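Local structure of putative leucoanthocyanidin reductase 1 (Vitis vinifera, 3I6I) at residues V13-A18 with R35-L40; R114-E119 with T155-N160; D211-N216 with T297-D302. The protein probably catalyses the NADPH-dependent reduction of leucoanthocyanidins to catechin-type flavan-3-ols, binding the dinucleotide in a Rossmann fold. One frame throughout, in Å; residues are numbered along the deposited sequence.

Interaction 1: residues V13-A18 with R35-L40; sequences VLIAGA and RPTYIL. With NDP (NADPH dihydro-nicotinamide-adenine-dinucleotide phosphate), chain B.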
loop_
_atom_site.group_PDB
_atom_site.type_symbol
_atom_site.label_atom_id
_atom_site.label_comp_id
_atom_site.label_asym_id
_atom_site.label_seq_id
_atom_site.Cartn_x
_atom_site.Cartn_y
_atom_site.Cartn_z
ATOM N N VAL A 13 11.143 4.594 14.684
ATOM C CA VAL A 13 10.616 4.407 13.326
ATOM C C VAL A 13 10.707 5.718 12.566
ATOM O O VAL A 13 10.294 6.755 13.100
ATOM C CB VAL A 13 9.118 3.992 13.333
ATOM C CG1 VAL A 13 8.621 3.766 11.886
ATOM C CG2 VAL A 13 8.890 2.766 14.199
ATOM N N LEU A 14 11.274 5.664 11.362
ATOM C CA LEU A 14 11.253 6.782 10.405
ATOM C C LEU A 14 10.326 6.414 9.260
ATOM O O LEU A 14 10.525 5.379 8.574
ATOM C CB LEU A 14 12.652 7.054 9.829
ATOM C CG LEU A 14 12.761 8.172 8.791
ATOM C CD1 LEU A 14 12.417 9.594 9.362
ATOM C CD2 LEU A 14 14.136 8.184 8.121
ATOM N N ILE A 15 9.337 7.258 9.020
ATOM C CA ILE A 15 8.404 7.080 7.895
ATOM C C ILE A 15 8.614 8.193 6.878
ATOM O O ILE A 15 8.554 9.381 7.215
ATOM C CB ILE A 15 6.945 7.096 8.408
ATOM C CG1 ILE A 15 6.779 6.026 9.502
ATOM C CG2 ILE A 15 5.935 6.929 7.245
ATOM C CD1 ILE A 15 5.418 5.826 9.964
ATOM N N ALA A 16 8.847 7.796 5.641
ATOM C CA ALA A 16 8.906 8.711 4.520
ATOM C C ALA A 16 7.616 8.564 3.745
ATOM O O ALA A 16 7.202 7.456 3.434
ATOM C CB ALA A 16 10.094 8.395 3.619
ATOM N N GLY A 17 6.985 9.688 3.437
ATOM C CA GLY A 17 5.696 9.662 2.728
ATOM C C GLY A 17 4.486 9.628 3.638
ATOM O O GLY A 17 3.382 9.220 3.228
ATOM N N ALA A 18 4.657 10.091 4.865
ATOM C CA ALA A 18 3.553 10.112 5.838
ATOM C C ALA A 18 2.341 11.010 5.472
ATOM O O ALA A 18 1.259 10.831 6.038
ATOM C CB ALA A 18 4.083 10.460 7.215
ATOM N N ARG A 35 4.809 3.691 19.425
ATOM C CA ARG A 35 6.176 3.566 18.882
ATOM C C ARG A 35 6.793 4.962 18.670
ATOM O O ARG A 35 6.120 5.863 18.159
ATOM C CB ARG A 35 6.146 2.861 17.539
ATOM C CG ARG A 35 5.728 1.379 17.553
ATOM C CD ARG A 35 5.813 0.795 16.130
ATOM N NE ARG A 35 5.393 -0.616 16.003
ATOM C CZ ARG A 35 6.154 -1.671 16.311
ATOM N NH1 ARG A 35 7.391 -1.509 16.810
ATOM N NH2 ARG A 35 5.689 -2.901 16.113
ATOM N N PRO A 36 8.076 5.158 19.054
ATOM C CA PRO A 36 8.662 6.478 18.775
ATOM C C PRO A 36 8.727 6.678 17.270
ATOM O O PRO A 36 9.307 5.838 16.558
ATOM C CB PRO A 36 10.068 6.395 19.374
ATOM C CG PRO A 36 10.091 5.146 20.199
ATOM C CD PRO A 36 9.030 4.241 19.698
ATOM N N THR A 37 8.112 7.755 16.785
ATOM C CA THR A 37 7.851 7.897 15.375
ATOM C C THR A 37 8.337 9.224 14.835
ATOM O O THR A 37 7.952 10.271 15.334
ATOM C CB THR A 37 6.344 7.731 15.057
ATOM O OG1 THR A 37 5.909 6.445 15.512
ATOM C CG2 THR A 37 6.083 7.834 13.547
ATOM N N TYR A 38 9.178 9.159 13.804
ATOM C CA TYR A 38 9.781 10.334 13.190
ATOM C C TYR A 38 9.241 10.412 11.777
ATOM O O TYR A 38 9.163 9.399 11.087
ATOM C CB TYR A 38 11.313 10.210 13.124
ATOM C CG TYR A 38 12.010 10.241 14.469
ATOM C CD1 TYR A 38 12.741 11.356 14.880
ATOM C CD2 TYR A 38 11.899 9.167 15.341
ATOM C CE1 TYR A 38 13.361 11.378 16.108
ATOM C CE2 TYR A 38 12.488 9.177 16.561
ATOM C CZ TYR A 38 13.225 10.278 16.955
ATOM O OH TYR A 38 13.817 10.240 18.189
ATOM N N ILE A 39 8.864 11.605 11.349
ATOM C CA ILE A 39 8.185 11.801 10.078
ATOM C C ILE A 39 9.037 12.704 9.205
ATOM O O ILE A 39 9.333 13.842 9.600
ATOM C CB ILE A 39 6.810 12.473 10.324
ATOM C CG1 ILE A 39 5.892 11.525 11.143
ATOM C CG2 ILE A 39 6.157 12.937 9.025
ATOM C CD1 ILE A 39 5.678 10.192 10.543
ATOM N N LEU A 40 9.419 12.212 8.027
ATOM C CA LEU A 40 10.233 12.986 7.107
ATOM C C LEU A 40 9.367 13.989 6.372
ATOM O O LEU A 40 8.332 13.620 5.854
ATOM C CB LEU A 40 10.939 12.059 6.108
ATOM C CG LEU A 40 12.089 12.593 5.240
ATOM C CD1 LEU A 40 13.228 13.164 6.124
ATOM C CD2 LEU A 40 12.603 11.435 4.380
HETATM P PA NDP B . 1.211 9.534 -2.249
HETATM O O1A NDP B . 1.541 10.258 -3.532
HETATM O O2A NDP B . -0.300 9.717 -1.633
HETATM O O5B NDP B . 2.192 9.866 -1.018
HETATM C C5B NDP B . 3.572 9.869 -1.213
HETATM C C4B NDP B . 4.283 10.412 -0.033
HETATM O O4B NDP B . 5.702 10.274 -0.431
HETATM C C3B NDP B . 4.026 11.928 0.170
HETATM O O3B NDP B . 4.049 12.290 1.577
HETATM C C2B NDP B . 5.203 12.578 -0.553
HETATM O O2B NDP B . 5.490 13.849 0.030
HETATM C C1B NDP B . 6.312 11.597 -0.178
HETATM N N9A NDP B . 7.529 11.659 -0.987
HETATM C C8A NDP B . 7.596 11.454 -2.303
HETATM N N7A NDP B . 8.869 11.557 -2.693
HETATM C C5A NDP B . 9.618 11.811 -1.615
HETATM C C6A NDP B . 10.985 12.017 -1.419
HETATM N N6A NDP B . 11.836 11.955 -2.445
HETATM N N1A NDP B . 11.432 12.270 -0.173
HETATM C C2A NDP B . 10.586 12.305 0.855
HETATM N N3A NDP B . 9.270 12.099 0.711
HETATM C C4A NDP B . 8.770 11.864 -0.524
HETATM O O3 NDP B . 1.420 7.969 -2.511
HETATM P PN NDP B . 0.400 6.714 -2.270
HETATM O O1N NDP B . -0.156 6.519 -0.910
HETATM O O2N NDP B . -0.599 6.816 -3.482
HETATM O O5D NDP B . 1.424 5.508 -2.721
HETATM C C5D NDP B . 2.298 4.910 -1.752
HETATM C C4D NDP B . 2.579 3.491 -2.159
HETATM O O4D NDP B . 1.306 2.816 -1.956
HETATM C C3D NDP B . 2.962 3.291 -3.605
HETATM O O3D NDP B . 3.875 2.200 -3.681
HETATM C C2D NDP B . 1.649 2.868 -4.237
HETATM O O2D NDP B . 1.947 1.985 -5.300
HETATM C C1D NDP B . 0.968 2.077 -3.123
HETATM N N1N NDP B . -0.536 2.166 -3.081
HETATM C C2N NDP B . -1.339 1.024 -2.846
HETATM C C3N NDP B . -2.631 1.036 -3.166
HETATM C C7N NDP B . -3.501 -0.202 -2.877
HETATM O O7N NDP B . -3.024 -1.192 -2.309
HETATM N N7N NDP B . -4.781 -0.106 -3.192
HETATM C C4N NDP B . -3.239 2.293 -3.810
HETATM C C5N NDP B . -2.432 3.536 -3.455
HETATM C C6N NDP B . -1.173 3.435 -3.051
HETATM P P2B NDP B . 5.226 15.225 -0.895
HETATM O O1X NDP B . 3.766 15.406 -1.110
HETATM O O2X NDP B . 5.974 16.361 -0.072
HETATM O O3X NDP B . 6.008 15.000 -2.252
HETATM O O HOH W 1 6.957 11.373 5.874
HETATM O O HOH W 2 8.470 12.123 3.255
#
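Val-13 to Ala-16 and Thr-37 to Leu-40 run side by side as neighbouring parallel strands, the two ends of the first beta-alpha-beta unit of the Rossmann fold, with helix 21-32 as the crossover. Four nearly straight backbone bonds zip them together, from Val-13 N to Pro-36 O through to Leu-40 N, which gives to Ile-15 O at 3.1 Å. The tight part lies on the face of Ile-15 and Ile-39, toward helix 21-32. There CD1 of Ile-39 touches both Ala-18 CB, 3.7 Å away, and Ile-15 CB, at 4.0 Å. Both chi1 and chi2 of Ile-39 lie near -60°, which folds CD1 back toward the first strand. On the other face Leu-14 reaches across with CD1, 4.0 Å from Tyr-38 CB, the two side chains at about a right angle, while Val-65 and Ile-78 add to the cover. Packing thins toward exposed Pro-36 and Arg-35, whose CD stays 4.1 Å from Val-13 CG2 and whose guanidinium pairs with Asp-210. Thr-37 stands between these regimes: its methyl CG2 faces Ile-15 CD1 at 4.2 Å, and its hydroxyl OG1 gives a bond to Arg-35 O from above the carbonyl plane, with Ser-30 as a further partner. A valine here would probably leave Arg-35 O without that donor and Ser-30 without this partner. Beyond the last bridge the strands part, and water 2 links Gly-17 N, 2.9 Å away, to Leu-40 O. Gly-17 CA lies 3.2 Å from C4B of the NADPH ribose, where a side chain would collide with the sugar. The chemistry implies a division of labour: backbone bonds set the register, apolar packing fills in on both faces, and the bare Gly-17 CA makes room for the ribose.

Interaction 2: residues R114-E119 with T155-N160; sequences RFLPSE and TYICCN. With NDP (NADPH dihydro-nicotinamide-adenine-dinucleotide phosphate), chain B.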
loop_
_atom_site.group_PDB
_atom_site.type_symbol
_atom_site.label_atom_id
_atom_site.label_comp_id
_atom_site.label_asym_id
_atom_site.label_seq_id
_atom_site.Cartn_x
_atom_site.Cartn_y
_atom_site.Cartn_z
ATOM N N ARG A 114 15.072 -3.000 10.255
ATOM C CA ARG A 114 14.067 -3.393 9.272
ATOM C C ARG A 114 13.768 -2.244 8.323
ATOM O O ARG A 114 13.586 -1.104 8.769
ATOM C CB ARG A 114 12.782 -3.867 9.931
ATOM C CG ARG A 114 11.939 -4.840 9.086
ATOM C CD ARG A 114 12.563 -6.232 8.958
ATOM N NE ARG A 114 12.563 -6.959 10.240
ATOM C CZ ARG A 114 11.533 -7.658 10.721
ATOM N NH1 ARG A 114 10.398 -7.781 10.041
ATOM N NH2 ARG A 114 11.637 -8.253 11.884
ATOM N N PHE A 115 13.710 -2.545 7.034
ATOM C CA PHE A 115 13.269 -1.610 6.014
ATOM C C PHE A 115 12.016 -2.168 5.365
ATOM O O PHE A 115 12.008 -3.338 4.872
ATOM C CB PHE A 115 14.339 -1.440 4.935
ATOM C CG PHE A 115 13.948 -0.511 3.782
ATOM C CD1 PHE A 115 14.228 -0.885 2.501
ATOM C CD2 PHE A 115 13.293 0.725 3.996
ATOM C CE1 PHE A 115 13.898 -0.049 1.410
ATOM C CE2 PHE A 115 12.940 1.544 2.957
ATOM C CZ PHE A 115 13.263 1.184 1.657
ATOM N N LEU A 116 10.987 -1.339 5.296
ATOM C CA LEU A 116 9.818 -1.646 4.460
ATOM C C LEU A 116 9.752 -0.686 3.265
ATOM O O LEU A 116 9.376 0.496 3.444
ATOM C CB LEU A 116 8.499 -1.537 5.260
ATOM C CG LEU A 116 8.141 -2.667 6.244
ATOM C CD1 LEU A 116 9.241 -2.864 7.345
ATOM C CD2 LEU A 116 6.790 -2.376 6.928
ATOM N N PRO A 117 10.150 -1.151 2.071
ATOM C CA PRO A 117 10.036 -0.234 0.920
ATOM C C PRO A 117 8.597 -0.002 0.531
ATOM O O PRO A 117 7.684 -0.651 1.070
ATOM C CB PRO A 117 10.800 -0.932 -0.187
ATOM C CG PRO A 117 10.722 -2.412 0.209
ATOM C CD PRO A 117 10.682 -2.478 1.673
ATOM N N SER A 118 8.413 0.911 -0.426
ATOM C CA SER A 118 7.094 1.349 -0.848
ATOM C C SER A 118 6.472 0.321 -1.753
ATOM O O SER A 118 6.599 0.370 -2.980
ATOM C CB SER A 118 7.127 2.713 -1.519
ATOM O OG SER A 118 5.801 3.177 -1.690
ATOM N N GLU A 119 5.862 -0.646 -1.092
ATOM C CA GLU A 119 5.203 -1.794 -1.720
ATOM C C GLU A 119 3.675 -1.523 -1.656
ATOM O O GLU A 119 3.142 -0.738 -2.447
ATOM C CB GLU A 119 5.644 -3.094 -1.003
ATOM C CG GLU A 119 7.129 -3.481 -1.248
ATOM C CD GLU A 119 7.330 -4.263 -2.521
ATOM O OE1 GLU A 119 6.341 -4.884 -3.008
ATOM O OE2 GLU A 119 8.464 -4.255 -3.065
ATOM N N THR A 155 10.995 -6.218 4.969
ATOM C CA THR A 155 9.660 -6.809 4.956
ATOM C C THR A 155 8.895 -6.137 3.797
ATOM O O THR A 155 8.879 -4.928 3.708
ATOM C CB THR A 155 8.917 -6.614 6.311
ATOM O OG1 THR A 155 9.602 -7.310 7.371
ATOM C CG2 THR A 155 7.488 -7.145 6.245
ATOM N N TYR A 156 8.297 -6.951 2.944
ATOM C CA TYR A 156 7.521 -6.472 1.780
ATOM C C TYR A 156 6.036 -6.621 2.069
ATOM O O TYR A 156 5.554 -7.758 2.229
ATOM C CB TYR A 156 7.886 -7.280 0.531
ATOM C CG TYR A 156 9.352 -7.268 0.144
ATOM C CD1 TYR A 156 10.144 -6.119 0.300
ATOM C CD2 TYR A 156 9.933 -8.399 -0.460
ATOM C CE1 TYR A 156 11.470 -6.114 -0.078
ATOM C CE2 TYR A 156 11.274 -8.389 -0.876
ATOM C CZ TYR A 156 12.033 -7.241 -0.686
ATOM O OH TYR A 156 13.387 -7.175 -1.025
ATOM N N ILE A 157 5.339 -5.484 2.197
ATOM C CA ILE A 157 3.913 -5.449 2.532
ATOM C C ILE A 157 3.073 -5.588 1.270
ATOM O O ILE A 157 2.968 -4.638 0.460
ATOM C CB ILE A 157 3.503 -4.147 3.311
ATOM C CG1 ILE A 157 4.217 -3.984 4.646
ATOM C CG2 ILE A 157 1.933 -4.105 3.526
ATOM C CD1 ILE A 157 3.934 -5.132 5.705
ATOM N N CYS A 158 2.487 -6.755 1.072
ATOM C CA CYS A 158 1.675 -7.033 -0.142
ATOM C C CYS A 158 0.215 -7.070 0.303
ATOM O O CYS A 158 -0.416 -8.140 0.430
ATOM C CB CYS A 158 2.115 -8.325 -0.851
ATOM S SG CYS A 158 3.912 -8.355 -1.279
ATOM N N CYS A 159 -0.319 -5.875 0.562
ATOM C CA CYS A 159 -1.599 -5.757 1.211
ATOM C C CYS A 159 -2.837 -5.771 0.297
ATOM O O CYS A 159 -3.977 -5.598 0.787
ATOM C CB CYS A 159 -1.654 -4.534 2.117
ATOM S SG CYS A 159 -1.325 -3.003 1.200
ATOM N N ASN A 160 -2.630 -5.925 -0.992
ATOM C CA ASN A 160 -3.731 -6.059 -1.943
ATOM C C ASN A 160 -4.520 -4.736 -2.014
ATOM O O ASN A 160 -3.900 -3.700 -1.915
ATOM C CB ASN A 160 -4.570 -7.293 -1.654
ATOM C CG ASN A 160 -3.838 -8.573 -2.052
ATOM O OD1 ASN A 160 -3.195 -8.645 -3.115
ATOM N ND2 ASN A 160 -3.885 -9.584 -1.165
HETATM P PA NDP B . 1.211 9.534 -2.249
HETATM O O1A NDP B . 1.541 10.258 -3.532
HETATM O O2A NDP B . -0.300 9.717 -1.633
HETATM O O5B NDP B . 2.192 9.866 -1.018
HETATM C C5B NDP B . 3.572 9.869 -1.213
HETATM C C4B NDP B . 4.283 10.412 -0.033
HETATM O O4B NDP B . 5.702 10.274 -0.431
HETATM C C3B NDP B . 4.026 11.928 0.170
HETATM O O3B NDP B . 4.049 12.290 1.577
HETATM C C2B NDP B . 5.203 12.578 -0.553
HETATM O O2B NDP B . 5.490 13.849 0.030
HETATM C C1B NDP B . 6.312 11.597 -0.178
HETATM N N9A NDP B . 7.529 11.659 -0.987
HETATM C C8A NDP B . 7.596 11.454 -2.303
HETATM N N7A NDP B . 8.869 11.557 -2.693
HETATM C C5A NDP B . 9.618 11.811 -1.615
HETATM C C6A NDP B . 10.985 12.017 -1.419
HETATM N N6A NDP B . 11.836 11.955 -2.445
HETATM N N1A NDP B . 11.432 12.270 -0.173
HETATM C C2A NDP B . 10.586 12.305 0.855
HETATM N N3A NDP B . 9.270 12.099 0.711
HETATM C C4A NDP B . 8.770 11.864 -0.524
HETATM O O3 NDP B . 1.420 7.969 -2.511
HETATM P PN NDP B . 0.400 6.714 -2.270
HETATM O O1N NDP B . -0.156 6.519 -0.910
HETATM O O2N NDP B . -0.599 6.816 -3.482
HETATM O O5D NDP B . 1.424 5.508 -2.721
HETATM C C5D NDP B . 2.298 4.910 -1.752
HETATM C C4D NDP B . 2.579 3.491 -2.159
HETATM O O4D NDP B . 1.306 2.816 -1.956
HETATM C C3D NDP B . 2.962 3.291 -3.605
HETATM O O3D NDP B . 3.875 2.200 -3.681
HETATM C C2D NDP B . 1.649 2.868 -4.237
HETATM O O2D NDP B . 1.947 1.985 -5.300
HETATM C C1D NDP B . 0.968 2.077 -3.123
HETATM N N1N NDP B . -0.536 2.166 -3.081
HETATM C C2N NDP B . -1.339 1.024 -2.846
HETATM C C3N NDP B . -2.631 1.036 -3.166
HETATM C C7N NDP B . -3.501 -0.202 -2.877
HETATM O O7N NDP B . -3.024 -1.192 -2.309
HETATM N N7N NDP B . -4.781 -0.106 -3.192
HETATM C C4N NDP B . -3.239 2.293 -3.810
HETATM C C5N NDP B . -2.432 3.536 -3.455
HETATM C C6N NDP B . -1.173 3.435 -3.051
HETATM P P2B NDP B . 5.226 15.225 -0.895
HETATM O O1X NDP B . 3.766 15.406 -1.110
HETATM O O2X NDP B . 5.974 16.361 -0.072
HETATM O O3X NDP B . 6.008 15.000 -2.252
HETATM O O HOH W 3 7.164 -3.108 2.290
#
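Arg-114 and Thr-155 meet where the last strand of the parallel Rossmann sheet, 114-116, passes strand 155-158, which begins a second parallel sheet. NH1 of the arginine binds Thr-155 OG1 at 2.8 Å, with the oxygen near the guanidinium plane. Bends at chi2 and chi3, 71° and 68°, curl the arginine chain back to the threonine. Beside it Thr-155 N gives to Phe-115 O at 3.1 Å, the one direct backbone bond between the segments. Leu-116 lies alongside Thr-155, its CD1 against Thr-155 CB, while the other branch, CD2, rests 3.8 Å from Ile-157 CG1. Pro-117 brings CG to the edge of the Tyr-156 ring, 3.8 Å from CD1. Glu-119 sets its CB 3.4 Å from Ile-157 O. Past the end of strand 114-116 the chains separate and water 3 takes over, donating to Pro-117 O and Thr-155 O and accepting from Ile-157 N.

A second shell fixes these groups. Thr-214 bonds to both Arg-114 NH1 and Thr-155 OG1, so the buried polar pair is tied to the loop before strand 217-220. Arg-144 forms a salt bridge with Glu-119 and a cation-pi contact with Tyr-156, whose hydroxyl is in turn bonded to Glu-148.

The segment 114-119 then leaves its strand for the cofactor. Ser-118 centres an inverse gamma turn, and its OG is held by Val-91 O as well as by NADPH. With OG swung opposite the backbone N (chi1 -170°), the serine accepts a hydrogen bond from the ribose hydroxyl O3D, at 2.9 Å from OG.

Interaction 3: residues D211-N216 with T297-D302; sequences DVRTLN and TLYPED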
loop_
_atom_site.group_PDB
_atom_site.type_symbol
_atom_site.label_atom_id
_atom_site.label_comp_id
_atom_site.label_asym_id
_atom_site.label_seq_id
_atom_site.Cartn_x
_atom_site.Cartn_y
_atom_site.Cartn_z
ATOM N N ASP A 211 8.510 -8.139 14.140
ATOM C CA ASP A 211 8.061 -9.530 14.298
ATOM C C ASP A 211 9.155 -10.418 13.745
ATOM O O ASP A 211 9.592 -10.239 12.619
ATOM C CB ASP A 211 6.733 -9.714 13.549
ATOM C CG ASP A 211 5.987 -10.944 13.920
ATOM O OD1 ASP A 211 6.589 -12.026 14.149
ATOM O OD2 ASP A 211 4.722 -10.842 13.993
ATOM N N VAL A 212 9.627 -11.375 14.541
ATOM C CA VAL A 212 10.627 -12.322 14.004
ATOM C C VAL A 212 10.125 -13.077 12.762
ATOM O O VAL A 212 10.896 -13.503 11.897
ATOM C CB VAL A 212 11.090 -13.321 15.072
ATOM C CG1 VAL A 212 9.942 -14.392 15.359
ATOM C CG2 VAL A 212 12.386 -13.992 14.614
ATOM N N ARG A 213 8.807 -13.247 12.652
ATOM C CA ARG A 213 8.243 -14.072 11.643
ATOM C C ARG A 213 8.100 -13.369 10.282
ATOM O O ARG A 213 7.783 -14.018 9.287
ATOM C CB ARG A 213 6.832 -14.533 12.066
ATOM C CG ARG A 213 6.854 -15.336 13.383
ATOM C CD ARG A 213 5.429 -15.633 13.851
ATOM N NE ARG A 213 4.799 -14.382 14.266
ATOM C CZ ARG A 213 3.494 -14.195 14.415
ATOM N NH1 ARG A 213 2.636 -15.209 14.260
ATOM N NH2 ARG A 213 3.065 -12.993 14.754
ATOM N N THR A 214 8.314 -12.067 10.272
ATOM C CA THR A 214 8.206 -11.282 9.016
ATOM C C THR A 214 9.558 -10.816 8.487
ATOM O O THR A 214 9.657 -10.127 7.471
ATOM C CB THR A 214 7.344 -10.084 9.238
ATOM O OG1 THR A 214 7.924 -9.238 10.239
ATOM C CG2 THR A 214 5.920 -10.553 9.594
ATOM N N LEU A 215 10.614 -11.240 9.157
ATOM C CA LEU A 215 11.955 -10.868 8.738
ATOM C C LEU A 215 12.343 -11.469 7.396
ATOM O O LEU A 215 12.370 -12.690 7.213
ATOM C CB LEU A 215 12.945 -11.303 9.811
ATOM C CG LEU A 215 14.419 -11.129 9.502
ATOM C CD1 LEU A 215 14.743 -9.642 9.282
ATOM C CD2 LEU A 215 15.253 -11.755 10.662
ATOM N N ASN A 216 12.709 -10.604 6.443
ATOM C CA ASN A 216 13.083 -11.036 5.122
ATOM C C ASN A 216 11.971 -11.839 4.409
ATOM O O ASN A 216 12.229 -12.747 3.596
ATOM C CB ASN A 216 14.412 -11.770 5.173
ATOM C CG ASN A 216 15.515 -10.928 5.760
ATOM O OD1 ASN A 216 15.479 -9.700 5.716
ATOM N ND2 ASN A 216 16.532 -11.582 6.289
ATOM N N THR A 297 -3.024 -15.235 9.686
ATOM C CA THR A 297 -2.439 -16.355 10.448
ATOM C C THR A 297 -1.307 -15.886 11.373
ATOM O O THR A 297 -1.070 -16.504 12.419
ATOM C CB THR A 297 -2.043 -17.509 9.508
ATOM O OG1 THR A 297 -0.996 -17.116 8.647
ATOM C CG2 THR A 297 -3.228 -17.928 8.644
ATOM N N LEU A 298 -0.647 -14.781 11.035
ATOM C CA LEU A 298 0.308 -14.137 11.945
ATOM C C LEU A 298 -0.369 -13.629 13.200
ATOM O O LEU A 298 0.212 -13.707 14.277
ATOM C CB LEU A 298 1.011 -12.948 11.283
ATOM C CG LEU A 298 2.023 -13.296 10.187
ATOM C CD1 LEU A 298 2.426 -12.011 9.406
ATOM C CD2 LEU A 298 3.284 -14.014 10.796
ATOM N N TYR A 299 -1.573 -13.051 13.045
ATOM C CA TYR A 299 -2.214 -12.295 14.125
ATOM C C TYR A 299 -3.623 -12.838 14.317
ATOM O O TYR A 299 -4.609 -12.233 13.926
ATOM C CB TYR A 299 -2.189 -10.799 13.787
ATOM C CG TYR A 299 -0.772 -10.330 13.508
ATOM C CD1 TYR A 299 0.216 -10.405 14.512
ATOM C CD2 TYR A 299 -0.418 -9.827 12.286
ATOM C CE1 TYR A 299 1.504 -10.005 14.263
ATOM C CE2 TYR A 299 0.861 -9.435 12.018
ATOM C CZ TYR A 299 1.825 -9.525 13.005
ATOM O OH TYR A 299 3.087 -9.140 12.699
ATOM N N PRO A 300 -3.714 -14.060 14.841
ATOM C CA PRO A 300 -5.035 -14.692 14.971
ATOM C C PRO A 300 -5.937 -13.986 15.983
ATOM O O PRO A 300 -5.460 -13.342 16.923
ATOM C CB PRO A 300 -4.710 -16.111 15.486
ATOM C CG PRO A 300 -3.291 -15.994 16.088
ATOM C CD PRO A 300 -2.614 -14.954 15.233
ATOM N N GLU A 301 -7.241 -14.129 15.779
ATOM C CA GLU A 301 -8.241 -13.536 16.684
ATOM C C GLU A 301 -8.111 -11.994 16.782
ATOM O O GLU A 301 -8.243 -11.380 17.870
ATOM C CB GLU A 301 -8.211 -14.196 18.054
ATOM C CG GLU A 301 -8.793 -15.600 18.025
ATOM C CD GLU A 301 -8.727 -16.287 19.361
ATOM O OE1 GLU A 301 -8.539 -15.597 20.385
ATOM O OE2 GLU A 301 -8.860 -17.527 19.389
ATOM N N ASP A 302 -7.814 -11.401 15.638
ATOM C CA ASP A 302 -7.642 -9.954 15.509
ATOM C C ASP A 302 -8.297 -9.554 14.190
ATOM O O ASP A 302 -7.649 -9.412 13.145
ATOM C CB ASP A 302 -6.159 -9.610 15.564
ATOM C CG ASP A 302 -5.912 -8.150 15.916
ATOM O OD1 ASP A 302 -6.875 -7.360 15.813
ATOM O OD2 ASP A 302 -4.755 -7.785 16.257
#
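Asp-211 to Thr-214 form a compact turn, with Thr-214 N bonded to Asp-211 O, and this turn faces the end of helix 295-298 where the chain leaves helical geometry at Tyr-299. An Asx turn is built into it: Asp-211 OD1 accepts from Arg-213 N at 2.9 Å, on the anti side of the carboxylate and 32° out of its plane. The same carboxylate is gripped side-on by the arginine, NE to OD1 and NH2 to OD2, both oxygens using their syn lone pairs. This salt bridge, with NH2 and OD2 2.8 Å apart, stays inside the turn and steadies the guanidinium, which then reaches over to the helix end. There NH1 and NH2 close end-on upon a single acceptor, Leu-298 O. The NH1 bond, 2.9 Å to Leu-298 O, lies in the carbonyl plane on a lone pair, whereas NH2 approaches from above that plane. Two N-H groups of one cation thus probably satisfy this carbonyl at the helix end.

Apolar atoms pack against the same groups. Leu-298 places CD2 over the centre of the guanidinium face, 3.6 Å above it, and its other methyl, CD1, meets Thr-214 CG2 at 3.8 Å. The Tyr-299 ring stands almost upright to the guanidinium, the planes 87° apart, and presents CE1 at the guanidinium edge. Phe-204 and Thr-208 of helix 198-208 also touch this ring. The contact thus joins the loop between that helix and strand 217-220 to a helix end more than eighty residues later. Arg-213 lies toward solvent, while Thr-214 and Leu-298 are buried. Tyr-299 meets Asp-211 from the opposite direction, its hydroxyl OH donating to OD2 at 2.7 Å on the anti side of the carboxylate.

How the interactions relate
The three contacts come in series along the chain. Interactions 1 and 2 both involve the five-stranded parallel sheet, interaction 1 between inner strands and interaction 2 at the outermost strand 114-116; their centres are 15 Å apart, and they do not touch. NADPH connects them: its adenosine ribose lies against 13-18 and its nicotinamide ribose against 114-119. Interaction 3, with its centre 14 Å from that of interaction 2, touches it through Thr-214, at 2.8 Å from Thr-214 O to Thr-155 OG1. It is more remote from the cofactor site, the side chain of Thr-214 lying about 12 Å from that of the NADPH-binding residue Phe-120. Interactions 1 and 3 lie 22 Å apart between centres.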